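Local coordinates for hypothetical membrane spanning protein (PDB 2VPZ) that probably serves as the quinone-binding membrane subunit of a polysulfide reductase, passing electrons from menaquinol to its partner subunits, at residues 131-136 and 147-152; 156-161 and 178-183; 31-36 and 119-124; 78-83 and 92-97. All blocks are in the same frame, centred on the assembly; numbering follows the deposited sequence.

Contact 1. Residues 131-136 and 147-152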
loop_
_atom_site.group_PDB
_atom_site.type_symbol
_atom_site.label_atom_id
_atom_site.label_comp_id
_atom_site.label_asym_id
_atom_site.label_seq_id
_atom_site.Cartn_x
_atom_site.Cartn_y
_atom_site.Cartn_z
ATOM N N PRO C 131 -25.990 -13.773 -26.218
ATOM C CA PRO C 131 -24.970 -12.832 -26.708
ATOM C C PRO C 131 -24.644 -11.635 -25.767
ATOM O O PRO C 131 -23.470 -11.369 -25.485
ATOM C CB PRO C 131 -25.488 -12.374 -28.065
ATOM C CG PRO C 131 -26.359 -13.510 -28.541
ATOM C CD PRO C 131 -26.979 -14.084 -27.265
ATOM N N GLY C 132 -25.656 -10.915 -25.306
ATOM C CA GLY C 132 -25.461 -9.791 -24.404
ATOM C C GLY C 132 -24.795 -10.211 -23.099
ATOM O O GLY C 132 -24.027 -9.451 -22.484
ATOM N N LEU C 133 -25.078 -11.431 -22.657
ATOM C CA LEU C 133 -24.454 -11.974 -21.442
ATOM C C LEU C 133 -23.013 -12.496 -21.730
ATOM O O LEU C 133 -22.189 -12.532 -20.815
ATOM C CB LEU C 133 -25.338 -13.066 -20.763
ATOM C CG LEU C 133 -26.692 -12.676 -20.129
ATOM C CD1 LEU C 133 -27.362 -13.905 -19.478
ATOM C CD2 LEU C 133 -26.505 -11.563 -19.067
ATOM N N ALA C 134 -22.703 -12.889 -22.974
ATOM C CA ALA C 134 -21.341 -13.344 -23.318
ATOM C C ALA C 134 -20.399 -12.128 -23.179
ATOM O O ALA C 134 -19.206 -12.268 -22.858
ATOM C CB ALA C 134 -21.262 -13.944 -24.776
ATOM N N LEU C 135 -20.944 -10.934 -23.405
ATOM C CA LEU C 135 -20.228 -9.656 -23.241
ATOM C C LEU C 135 -20.206 -9.212 -21.755
ATOM O O LEU C 135 -19.134 -9.127 -21.140
ATOM C CB LEU C 135 -20.876 -8.510 -24.075
ATOM C CG LEU C 135 -21.060 -8.704 -25.578
ATOM C CD1 LEU C 135 -21.350 -7.363 -26.285
ATOM C CD2 LEU C 135 -19.799 -9.375 -26.184
ATOM N N ALA C 136 -21.398 -8.953 -21.227
ATOM C CA ALA C 136 -21.703 -8.463 -19.861
ATOM C C ALA C 136 -21.153 -9.149 -18.600
ATOM O O ALA C 136 -21.096 -8.538 -17.543
ATOM C CB ALA C 136 -23.261 -8.252 -19.710
ATOM N N LEU C 147 -26.193 -2.923 -19.463
ATOM C CA LEU C 147 -27.058 -2.573 -20.620
ATOM C C LEU C 147 -26.912 -3.527 -21.844
ATOM O O LEU C 147 -27.804 -3.598 -22.700
ATOM C CB LEU C 147 -26.859 -1.108 -21.090
ATOM C CG LEU C 147 -27.917 0.001 -21.000
ATOM C CD1 LEU C 147 -27.512 1.199 -21.903
ATOM C CD2 LEU C 147 -29.322 -0.504 -21.412
ATOM N N MET C 148 -25.764 -4.210 -21.938
ATOM C CA MET C 148 -25.469 -5.143 -23.031
ATOM C C MET C 148 -26.494 -6.291 -22.976
ATOM O O MET C 148 -26.824 -6.910 -24.000
ATOM C CB MET C 148 -24.045 -5.721 -22.935
ATOM C CG MET C 148 -22.903 -4.696 -23.042
ATOM S SD MET C 148 -22.876 -3.806 -24.614
ATOM C CE MET C 148 -23.275 -2.115 -24.073
ATOM N N ALA C 149 -26.967 -6.590 -21.769
ATOM C CA ALA C 149 -27.982 -7.612 -21.573
ATOM C C ALA C 149 -29.375 -7.053 -22.012
ATOM O O ALA C 149 -30.331 -7.813 -22.144
ATOM C CB ALA C 149 -28.021 -8.096 -20.098
ATOM N N GLY C 150 -29.467 -5.741 -22.224
ATOM C CA GLY C 150 -30.696 -5.123 -22.681
ATOM C C GLY C 150 -30.642 -4.767 -24.162
ATOM O O GLY C 150 -31.609 -4.973 -24.930
ATOM N N LEU C 151 -29.502 -4.233 -24.590
ATOM C CA LEU C 151 -29.245 -3.856 -25.974
ATOM C C LEU C 151 -29.187 -5.060 -26.937
ATOM O O LEU C 151 -29.682 -4.982 -28.072
ATOM C CB LEU C 151 -27.938 -3.041 -26.092
ATOM C CG LEU C 151 -28.015 -1.583 -25.612
ATOM C CD1 LEU C 151 -26.644 -0.885 -25.736
ATOM C CD2 LEU C 151 -29.085 -0.825 -26.426
ATOM N N PHE C 152 -28.627 -6.188 -26.510
ATOM C CA PHE C 152 -28.568 -7.281 -27.447
ATOM C C PHE C 152 -29.928 -7.986 -27.756
ATOM O O PHE C 152 -30.194 -8.261 -28.931
ATOM C CB PHE C 152 -27.336 -8.167 -27.172
ATOM C CG PHE C 152 -26.024 -7.613 -27.758
ATOM C CD1 PHE C 152 -25.477 -6.433 -27.260
ATOM C CD2 PHE C 152 -25.394 -8.235 -28.858
ATOM C CE1 PHE C 152 -24.325 -5.855 -27.825
ATOM C CE2 PHE C 152 -24.234 -7.670 -29.447
ATOM C CZ PHE C 152 -23.703 -6.479 -28.929
#

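Contact 2. Residues 156-161 and 178-183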
loop_
_atom_site.group_PDB
_atom_site.type_symbol
_atom_site.label_atom_id
_atom_site.label_comp_id
_atom_site.label_asym_id
_atom_site.label_seq_id
_atom_site.Cartn_x
_atom_site.Cartn_y
_atom_site.Cartn_z
ATOM N N ALA C 156 -31.841 -7.833 -31.660
ATOM C CA ALA C 156 -32.030 -9.087 -32.392
ATOM C C ALA C 156 -33.492 -9.136 -32.917
ATOM O O ALA C 156 -33.777 -9.758 -33.951
ATOM C CB ALA C 156 -31.740 -10.312 -31.450
ATOM N N LEU C 157 -34.388 -8.439 -32.215
ATOM C CA LEU C 157 -35.802 -8.324 -32.588
ATOM C C LEU C 157 -35.968 -7.323 -33.759
ATOM O O LEU C 157 -36.706 -7.591 -34.708
ATOM C CB LEU C 157 -36.674 -7.958 -31.366
ATOM C CG LEU C 157 -36.681 -9.032 -30.247
ATOM C CD1 LEU C 157 -37.388 -8.520 -28.968
ATOM C CD2 LEU C 157 -37.335 -10.327 -30.785
ATOM N N VAL C 158 -35.281 -6.191 -33.715
ATOM C CA VAL C 158 -35.338 -5.246 -34.824
ATOM C C VAL C 158 -34.823 -5.952 -36.141
ATOM O O VAL C 158 -35.354 -5.708 -37.235
ATOM C CB VAL C 158 -34.506 -3.952 -34.508
ATOM C CG1 VAL C 158 -34.600 -2.959 -35.660
ATOM C CG2 VAL C 158 -35.018 -3.309 -33.188
ATOM N N LEU C 159 -33.832 -6.849 -36.033
ATOM C CA LEU C 159 -33.319 -7.605 -37.203
ATOM C C LEU C 159 -34.371 -8.590 -37.769
ATOM O O LEU C 159 -34.600 -8.616 -38.973
ATOM C CB LEU C 159 -32.016 -8.386 -36.897
ATOM C CG LEU C 159 -30.743 -7.582 -36.572
ATOM C CD1 LEU C 159 -29.532 -8.513 -36.390
ATOM C CD2 LEU C 159 -30.469 -6.564 -37.683
ATOM N N ALA C 160 -34.980 -9.399 -36.911
ATOM C CA ALA C 160 -35.990 -10.351 -37.368
ATOM C C ALA C 160 -37.246 -9.679 -37.988
ATOM O O ALA C 160 -37.693 -10.063 -39.085
ATOM C CB ALA C 160 -36.417 -11.315 -36.222
ATOM N N LEU C 161 -37.802 -8.683 -37.302
ATOM C CA LEU C 161 -38.996 -7.956 -37.761
ATOM C C LEU C 161 -38.724 -7.092 -39.021
ATOM O O LEU C 161 -39.617 -6.897 -39.866
ATOM C CB LEU C 161 -39.608 -7.108 -36.616
ATOM C CG LEU C 161 -40.263 -7.868 -35.426
ATOM C CD1 LEU C 161 -40.525 -6.930 -34.222
ATOM C CD2 LEU C 161 -41.571 -8.537 -35.895
ATOM N N VAL C 178 -42.034 0.055 -32.707
ATOM C CA VAL C 178 -42.089 0.081 -31.239
ATOM C C VAL C 178 -40.712 -0.401 -30.702
ATOM O O VAL C 178 -40.038 0.306 -29.948
ATOM C CB VAL C 178 -43.236 -0.870 -30.673
ATOM C CG1 VAL C 178 -43.217 -0.893 -29.134
ATOM C CG2 VAL C 178 -44.622 -0.425 -31.189
ATOM N N LEU C 179 -40.291 -1.598 -31.124
ATOM C CA LEU C 179 -38.999 -2.178 -30.726
ATOM C C LEU C 179 -37.754 -1.410 -31.221
ATOM O O LEU C 179 -36.687 -1.475 -30.599
ATOM C CB LEU C 179 -38.908 -3.660 -31.153
ATOM C CG LEU C 179 -39.918 -4.566 -30.440
ATOM C CD1 LEU C 179 -39.796 -6.006 -30.945
ATOM C CD2 LEU C 179 -39.701 -4.492 -28.917
ATOM N N ALA C 180 -37.878 -0.700 -32.337
ATOM C CA ALA C 180 -36.768 0.103 -32.868
ATOM C C ALA C 180 -36.673 1.436 -32.077
ATOM O O ALA C 180 -35.589 2.014 -31.946
ATOM C CB ALA C 180 -36.939 0.356 -34.400
ATOM N N GLY C 181 -37.809 1.902 -31.560
ATOM C CA GLY C 181 -37.855 3.104 -30.730
ATOM C C GLY C 181 -37.224 2.822 -29.363
ATOM O O GLY C 181 -36.484 3.653 -28.805
ATOM N N ALA C 182 -37.500 1.635 -28.822
ATOM C CA ALA C 182 -36.931 1.169 -27.551
ATOM C C ALA C 182 -35.388 1.050 -27.685
ATOM O O ALA C 182 -34.648 1.687 -26.923
ATOM C CB ALA C 182 -37.551 -0.208 -27.157
ATOM N N SER C 183 -34.924 0.269 -28.667
ATOM C CA SER C 183 -33.494 0.063 -28.968
ATOM C C SER C 183 -32.743 1.396 -29.166
ATOM O O SER C 183 -31.646 1.579 -28.635
ATOM C CB SER C 183 -33.271 -0.813 -30.225
ATOM O OG SER C 183 -33.981 -2.034 -30.202
#

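Contact 3. Residues 31-36 and 119-124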
loop_
_atom_site.group_PDB
_atom_site.type_symbol
_atom_site.label_atom_id
_atom_site.label_comp_id
_atom_site.label_asym_id
_atom_site.label_seq_id
_atom_site.Cartn_x
_atom_site.Cartn_y
_atom_site.Cartn_z
ATOM N N VAL C 31 -35.857 -14.798 -35.531
ATOM C CA VAL C 31 -36.764 -15.368 -36.539
ATOM C C VAL C 31 -37.360 -16.683 -35.952
ATOM O O VAL C 31 -38.520 -17.027 -36.225
ATOM C CB VAL C 31 -36.072 -15.560 -37.963
ATOM C CG1 VAL C 31 -36.890 -16.517 -38.854
ATOM C CG2 VAL C 31 -35.960 -14.177 -38.663
ATOM N N ALA C 32 -36.600 -17.381 -35.115
ATOM C CA ALA C 32 -37.093 -18.580 -34.434
ATOM C C ALA C 32 -38.197 -18.157 -33.404
ATOM O O ALA C 32 -39.071 -18.962 -33.074
ATOM C CB ALA C 32 -35.941 -19.332 -33.693
ATOM N N LEU C 33 -38.160 -16.911 -32.916
ATOM C CA LEU C 33 -39.203 -16.430 -31.981
ATOM C C LEU C 33 -40.497 -16.165 -32.795
ATOM O O LEU C 33 -41.600 -16.524 -32.365
ATOM C CB LEU C 33 -38.780 -15.141 -31.194
ATOM C CG LEU C 33 -39.840 -14.577 -30.206
ATOM C CD1 LEU C 33 -39.966 -15.479 -28.969
ATOM C CD2 LEU C 33 -39.505 -13.138 -29.773
ATOM N N LEU C 34 -40.337 -15.547 -33.969
ATOM C CA LEU C 34 -41.436 -15.280 -34.888
ATOM C C LEU C 34 -42.127 -16.604 -35.305
ATOM O O LEU C 34 -43.357 -16.714 -35.227
ATOM C CB LEU C 34 -40.958 -14.520 -36.133
ATOM C CG LEU C 34 -40.505 -13.075 -35.856
ATOM C CD1 LEU C 34 -40.574 -12.252 -37.156
ATOM C CD2 LEU C 34 -41.395 -12.438 -34.757
ATOM N N ALA C 35 -41.357 -17.598 -35.736
ATOM C CA ALA C 35 -41.924 -18.890 -36.118
ATOM C C ALA C 35 -42.693 -19.544 -34.936
ATOM O O ALA C 35 -43.755 -20.150 -35.139
ATOM C CB ALA C 35 -40.832 -19.859 -36.642
ATOM N N ALA C 36 -42.178 -19.410 -33.713
ATOM C CA ALA C 36 -42.820 -19.977 -32.507
ATOM C C ALA C 36 -44.182 -19.312 -32.175
ATOM O O ALA C 36 -45.189 -19.993 -31.969
ATOM C CB ALA C 36 -41.859 -19.880 -31.274
ATOM N N ALA C 119 -41.682 -25.151 -26.793
ATOM C CA ALA C 119 -40.260 -25.509 -26.701
ATOM C C ALA C 119 -39.489 -24.515 -27.603
ATOM O O ALA C 119 -38.542 -23.877 -27.134
ATOM C CB ALA C 119 -39.995 -26.964 -27.185
ATOM N N LEU C 120 -39.890 -24.391 -28.873
ATOM C CA LEU C 120 -39.215 -23.449 -29.776
ATOM C C LEU C 120 -39.283 -22.080 -29.131
ATOM O O LEU C 120 -38.352 -21.275 -29.237
ATOM C CB LEU C 120 -39.831 -23.372 -31.202
ATOM C CG LEU C 120 -38.958 -22.558 -32.203
ATOM C CD1 LEU C 120 -37.577 -23.239 -32.383
ATOM C CD2 LEU C 120 -39.675 -22.410 -33.555
ATOM N N LEU C 121 -40.366 -21.786 -28.414
ATOM C CA LEU C 121 -40.420 -20.473 -27.761
ATOM C C LEU C 121 -39.325 -20.320 -26.688
ATOM O O LEU C 121 -38.670 -19.283 -26.629
ATOM C CB LEU C 121 -41.769 -20.162 -27.117
ATOM C CG LEU C 121 -41.722 -18.714 -26.556
ATOM C CD1 LEU C 121 -42.552 -17.776 -27.446
ATOM C CD2 LEU C 121 -42.204 -18.662 -25.098
ATOM N N VAL C 122 -39.138 -21.324 -25.837
ATOM C CA VAL C 122 -38.138 -21.243 -24.777
ATOM C C VAL C 122 -36.673 -21.281 -25.260
ATOM O O VAL C 122 -35.806 -20.602 -24.685
ATOM C CB VAL C 122 -38.344 -22.359 -23.693
ATOM C CG1 VAL C 122 -37.018 -22.596 -22.939
ATOM C CG2 VAL C 122 -39.474 -21.962 -22.708
ATOM N N PHE C 123 -36.386 -22.066 -26.302
ATOM C CA PHE C 123 -35.024 -22.170 -26.851
ATOM C C PHE C 123 -34.644 -20.923 -27.641
ATOM O O PHE C 123 -33.464 -20.577 -27.737
ATOM C CB PHE C 123 -34.852 -23.420 -27.719
ATOM C CG PHE C 123 -35.051 -24.717 -26.986
ATOM C CD1 PHE C 123 -35.679 -25.801 -27.598
ATOM C CD2 PHE C 123 -34.653 -24.833 -25.657
ATOM C CE1 PHE C 123 -35.911 -26.983 -26.895
ATOM C CE2 PHE C 123 -34.874 -26.007 -24.935
ATOM C CZ PHE C 123 -35.511 -27.086 -25.555
ATOM N N SER C 124 -35.640 -20.246 -28.195
ATOM C CA SER C 124 -35.381 -19.028 -28.946
ATOM C C SER C 124 -35.194 -17.863 -27.939
ATOM O O SER C 124 -34.677 -16.801 -28.304
ATOM C CB SER C 124 -36.500 -18.753 -29.981
ATOM O OG SER C 124 -37.603 -18.077 -29.420
#

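Contact 4. Residues 78-83 and 92-97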
loop_
_atom_site.group_PDB
_atom_site.type_symbol
_atom_site.label_atom_id
_atom_site.label_comp_id
_atom_site.label_asym_id
_atom_site.label_seq_id
_atom_site.Cartn_x
_atom_site.Cartn_y
_atom_site.Cartn_z
ATOM N N TRP C 78 -17.208 -31.477 -27.412
ATOM C CA TRP C 78 -17.241 -31.273 -25.939
ATOM C C TRP C 78 -18.261 -30.259 -25.432
ATOM O O TRP C 78 -18.634 -30.225 -24.253
ATOM C CB TRP C 78 -15.840 -30.959 -25.415
ATOM C CG TRP C 78 -14.938 -32.122 -25.659
ATOM C CD1 TRP C 78 -14.023 -32.268 -26.666
ATOM C CD2 TRP C 78 -14.891 -33.352 -24.904
ATOM N NE1 TRP C 78 -13.415 -33.494 -26.578
ATOM C CE2 TRP C 78 -13.924 -34.180 -25.510
ATOM C CE3 TRP C 78 -15.578 -33.832 -23.768
ATOM C CZ2 TRP C 78 -13.610 -35.467 -25.028
ATOM C CZ3 TRP C 78 -15.267 -35.123 -23.278
ATOM C CH2 TRP C 78 -14.285 -35.919 -23.917
ATOM N N LEU C 79 -18.717 -29.429 -26.356
ATOM C CA LEU C 79 -19.758 -28.431 -26.108
ATOM C C LEU C 79 -21.055 -29.184 -25.664
ATOM O O LEU C 79 -21.853 -28.698 -24.843
ATOM C CB LEU C 79 -20.036 -27.673 -27.415
ATOM C CG LEU C 79 -20.167 -26.144 -27.450
ATOM C CD1 LEU C 79 -19.303 -25.515 -26.344
ATOM C CD2 LEU C 79 -19.770 -25.604 -28.842
ATOM N N PHE C 80 -21.205 -30.379 -26.231
ATOM C CA PHE C 80 -22.353 -31.264 -26.069
ATOM C C PHE C 80 -22.238 -32.495 -25.179
ATOM O O PHE C 80 -23.208 -33.228 -25.008
ATOM C CB PHE C 80 -22.844 -31.640 -27.463
ATOM C CG PHE C 80 -23.285 -30.468 -28.287
ATOM C CD1 PHE C 80 -22.599 -30.080 -29.448
ATOM C CD2 PHE C 80 -24.370 -29.708 -27.857
ATOM C CE1 PHE C 80 -22.997 -28.932 -30.158
ATOM C CE2 PHE C 80 -24.787 -28.565 -28.543
ATOM C CZ PHE C 80 -24.102 -28.170 -29.699
ATOM N N LEU C 81 -21.060 -32.728 -24.618
ATOM C CA LEU C 81 -20.863 -33.872 -23.724
ATOM C C LEU C 81 -20.597 -33.409 -22.284
ATOM O O LEU C 81 -20.108 -34.180 -21.472
ATOM C CB LEU C 81 -19.707 -34.778 -24.204
ATOM C CG LEU C 81 -19.695 -35.305 -25.652
ATOM C CD1 LEU C 81 -18.248 -35.510 -26.146
ATOM C CD2 LEU C 81 -20.502 -36.603 -25.785
ATOM N N SER C 82 -20.897 -32.150 -21.964
ATOM C CA SER C 82 -20.671 -31.670 -20.610
ATOM C C SER C 82 -21.751 -30.670 -20.170
ATOM O O SER C 82 -22.595 -30.234 -20.960
ATOM C CB SER C 82 -19.254 -31.080 -20.463
ATOM O OG SER C 82 -19.140 -29.826 -21.101
ATOM N N PHE C 83 -21.695 -30.308 -18.889
ATOM C CA PHE C 83 -22.654 -29.402 -18.268
ATOM C C PHE C 83 -21.955 -28.139 -17.688
ATOM O O PHE C 83 -21.321 -28.230 -16.636
ATOM C CB PHE C 83 -23.374 -30.209 -17.174
ATOM C CG PHE C 83 -24.496 -29.483 -16.502
ATOM C CD1 PHE C 83 -25.597 -29.047 -17.232
ATOM C CD2 PHE C 83 -24.456 -29.235 -15.129
ATOM C CE1 PHE C 83 -26.654 -28.364 -16.608
ATOM C CE2 PHE C 83 -25.505 -28.551 -14.484
ATOM C CZ PHE C 83 -26.606 -28.115 -15.227
ATOM N N GLY C 92 -25.790 -20.735 -25.217
ATOM C CA GLY C 92 -25.999 -20.498 -26.631
ATOM C C GLY C 92 -25.918 -21.698 -27.569
ATOM O O GLY C 92 -26.667 -21.787 -28.554
ATOM N N ALA C 93 -25.018 -22.636 -27.276
ATOM C CA ALA C 93 -24.833 -23.855 -28.078
ATOM C C ALA C 93 -26.027 -24.810 -27.966
ATOM O O ALA C 93 -26.474 -25.409 -28.962
ATOM C CB ALA C 93 -23.522 -24.597 -27.681
ATOM N N TRP C 94 -26.548 -24.946 -26.755
ATOM C CA TRP C 94 -27.699 -25.790 -26.497
ATOM C C TRP C 94 -29.062 -25.183 -26.967
ATOM O O TRP C 94 -29.896 -25.925 -27.480
ATOM C CB TRP C 94 -27.703 -26.214 -25.011
ATOM C CG TRP C 94 -26.678 -27.324 -24.707
ATOM C CD1 TRP C 94 -25.334 -27.175 -24.427
ATOM C CD2 TRP C 94 -26.931 -28.744 -24.675
ATOM N NE1 TRP C 94 -24.756 -28.410 -24.226
ATOM C CE2 TRP C 94 -25.707 -29.387 -24.373
ATOM C CE3 TRP C 94 -28.079 -29.532 -24.881
ATOM C CZ2 TRP C 94 -25.595 -30.795 -24.261
ATOM C CZ3 TRP C 94 -27.973 -30.938 -24.771
ATOM C CH2 TRP C 94 -26.732 -31.548 -24.465
ATOM N N GLY C 95 -29.263 -23.860 -26.859
ATOM C CA GLY C 95 -30.490 -23.206 -27.306
ATOM C C GLY C 95 -30.760 -23.292 -28.804
ATOM O O GLY C 95 -31.852 -23.716 -29.258
ATOM N N LEU C 96 -29.748 -22.893 -29.581
ATOM C CA LEU C 96 -29.734 -22.943 -31.068
ATOM C C LEU C 96 -29.886 -24.437 -31.508
ATOM O O LEU C 96 -30.847 -24.801 -32.201
ATOM C CB LEU C 96 -28.409 -22.341 -31.630
ATOM C CG LEU C 96 -27.942 -20.893 -31.318
ATOM C CD1 LEU C 96 -26.390 -20.757 -31.358
ATOM C CD2 LEU C 96 -28.604 -19.878 -32.278
ATOM N N GLY C 97 -28.936 -25.272 -31.077
ATOM C CA GLY C 97 -28.912 -26.705 -31.362
ATOM C C GLY C 97 -30.258 -27.403 -31.169
ATOM O O GLY C 97 -30.809 -27.934 -32.142
#

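Contact 1. Residues 131-136 and 147-152
Gly132 meets Met148, Ala149 and Phe152 where helix 117-136 passes helix 148-166. The backbones come very close here: the CA atoms of Gly132 and Ala149 are 4.4 Å apart. The short axes run antiparallel, at 154°. Their closest approach is 7.6 Å. One polar touch crosses the gap. Gly132 CA lies 3.2 Å from Met148 O in a CA-H...O contact, bent to 126° at the hydrogen. Met148 O also accepts the helical bond from Phe152 N. Gly132 has no side chain, and the space beside its CA is taken by Met148 O and Phe152 CB, the latter 3.7 Å from Gly132 CA.

The remaining contacts are apolar. The Phe152 ring reaches along helix 117-136, with CZ 3.6 Å from Leu135 CD1; the two side chains are roughly perpendicular to each other. Pro131 CB approaches CD2 of the same ring. Leu133 CD2 touches Ala149 CB at 3.9 Å, and Ala136 CB meets Met148 CB. The Met148 chain bends at chi2 and chi3, and SD comes within 4.2 Å of Leu135 CD1.

Pro131 follows Tyr130, a menaquinone-binding residue, and helix 117-136 is kinked at 131-132. Leu192 of the second subunit packs on Leu133. With no hydrogen bond across it, the contact rests on close glycine packing and apolar surface, consistent with its buried place in a membrane bundle.

Contact 2. Residues 156-161 and 178-183
Leu179 points its side chain into helix 148-166, toward Leu157 and Leu161. Its CD1 methyl touches both. It lies 3.5 Å from Leu161 CD1, and the Leu161 branch stands nearly square to the Leu179 side chain. It is also 3.7 Å from Leu157 CB, where the side chains meet at a slant. Leu179 holds CG anti to its carbonyl carbon (chi1 -65°), which carries the branch out toward this pair.

The segments belong to two predicted transmembrane helices that follow each other in the chain and run antiparallel at 149°, as a helical hairpin. Their short axes are 9.2 Å apart. Val158 and Ala180 have the nearest CA atoms, at 5.9 Å.

Val158 fills the other half of the contact. Its CG2 methyl lies 3.4 Å from Ser183 OG and 3.6 Å from Leu179 O, so it covers a polar spot on the facing helix. CG1 leans on Ala180 CB. Ser183 OG gives its proton to Leu179 O at 2.8 Å, tilted 20° from the carbonyl plane. Leu179 O accepts from Ser183 N as well. Two donors thus grip one carbonyl, and the serine hydroxyl is satisfied within its own helix. Leu33 of helix 16-41 touches Leu157, Ala235 of helix 227-245 packs on Val158, and Val178 of the second subunit packs on Leu179.

Contact 3. Residues 31-36 and 119-124
Two antiparallel, predicted transmembrane helices of the bundle, 16-41 and 117-136, pack here with alanines and a serine set among leucines. Ala32 and Ala36, one turn apart, face Leu120, Leu121 and Ser124. The short axes are 8.5 Å apart and run at 159° to each other. The nearest CA pairs are Ala36 with Leu121, at 5.3 Å, and Leu33 with Ser124.

Leu120 lies across the alanine face. CG stands anti to the backbone N (chi1 -170°), which brings CD2 to 3.5 Å from Ala32 O and also near Ala36 N and Ala35 CB. Ala36 CB presses against the backbone of Leu121, 3.7 Å from its N, and touches Leu120 CB at 4.0 Å. One turn back on the same helix, Ala32 CB meets Ser124 CB at 3.8 Å.

Leu33 and Leu121 close one flank. Their branches run alongside one another, CD1 against CD1. No hydrogen bond joins segments 31-36 and 119-124. Thr102 of helix 88-107 touches Leu120, and Ala53 of helix 46-65 touches Ala32. The hydroxyl of Ser124 sits against Leu33, with OG 3.4 Å from Leu33 CA and 3.5 Å from Leu33 CD1.

Contact 4. Residues 78-83 and 92-97
In Phe80 and Trp94 alike, chi1 (-61° and -77°) sets CG beside the residue's own backbone N. This sends each ring toward the opposite segment, and the two pass head to tail. They meet edge to face. The edge of Phe80 is turned to the face of Trp94, with Phe80 CD2 3.7 Å from Trp94 CE2. The centroid of the Phe80 ring is 5.1 Å from that of the five-membered ring of Trp94, and the planes stand at 64°.

The indole also makes the hydrogen bond of this contact. Trp94 NE1 donates to Leu79 O at 3.0 Å, and the carbonyl oxygen lies somewhat out of the ring plane.

The segments join the loop after helix 46-65 to predicted transmembrane helix 88-107, at the protein surface. Ala93 meets both loop residues. Its CB touches Leu79 CG at 3.7 Å, and its O lies at the edge of the Phe80 ring, 3.6 Å from CE2. The Ala93 side chain is about 7 Å from that of Tyr130, which binds menaquinone. Ser82 OG donates to Trp78 O. Ser82 O accepts from Trp90 NE1, and Trp78 makes a cation-pi contact with a basic side chain of another protein chain.

From the N terminus, the first helix, 16-41, pairs with helix 117-136 in contact 3, closing a loop of 82 residues. Contact 4 forms within that span, fastening the surface loop 78-83 to helix 88-107. Contact 1 then closes the short turn between helices 117-136 and 148-166, and contact 2 the next hairpin, to helix 175-189. No contacts cross; contacts 3, 1 and 2 follow in series. Helix 117-136 serves contacts 3 and 1, and helix 148-166 serves contacts 1 and 2. Contacts 1 and 2 touch through Leu151 and Ser183, contacts 2 and 3 through Ala160 and Val31, and contacts 3 and 4 through Phe123 and Gly95. Contacts 1 and 2 both reach the second subunit.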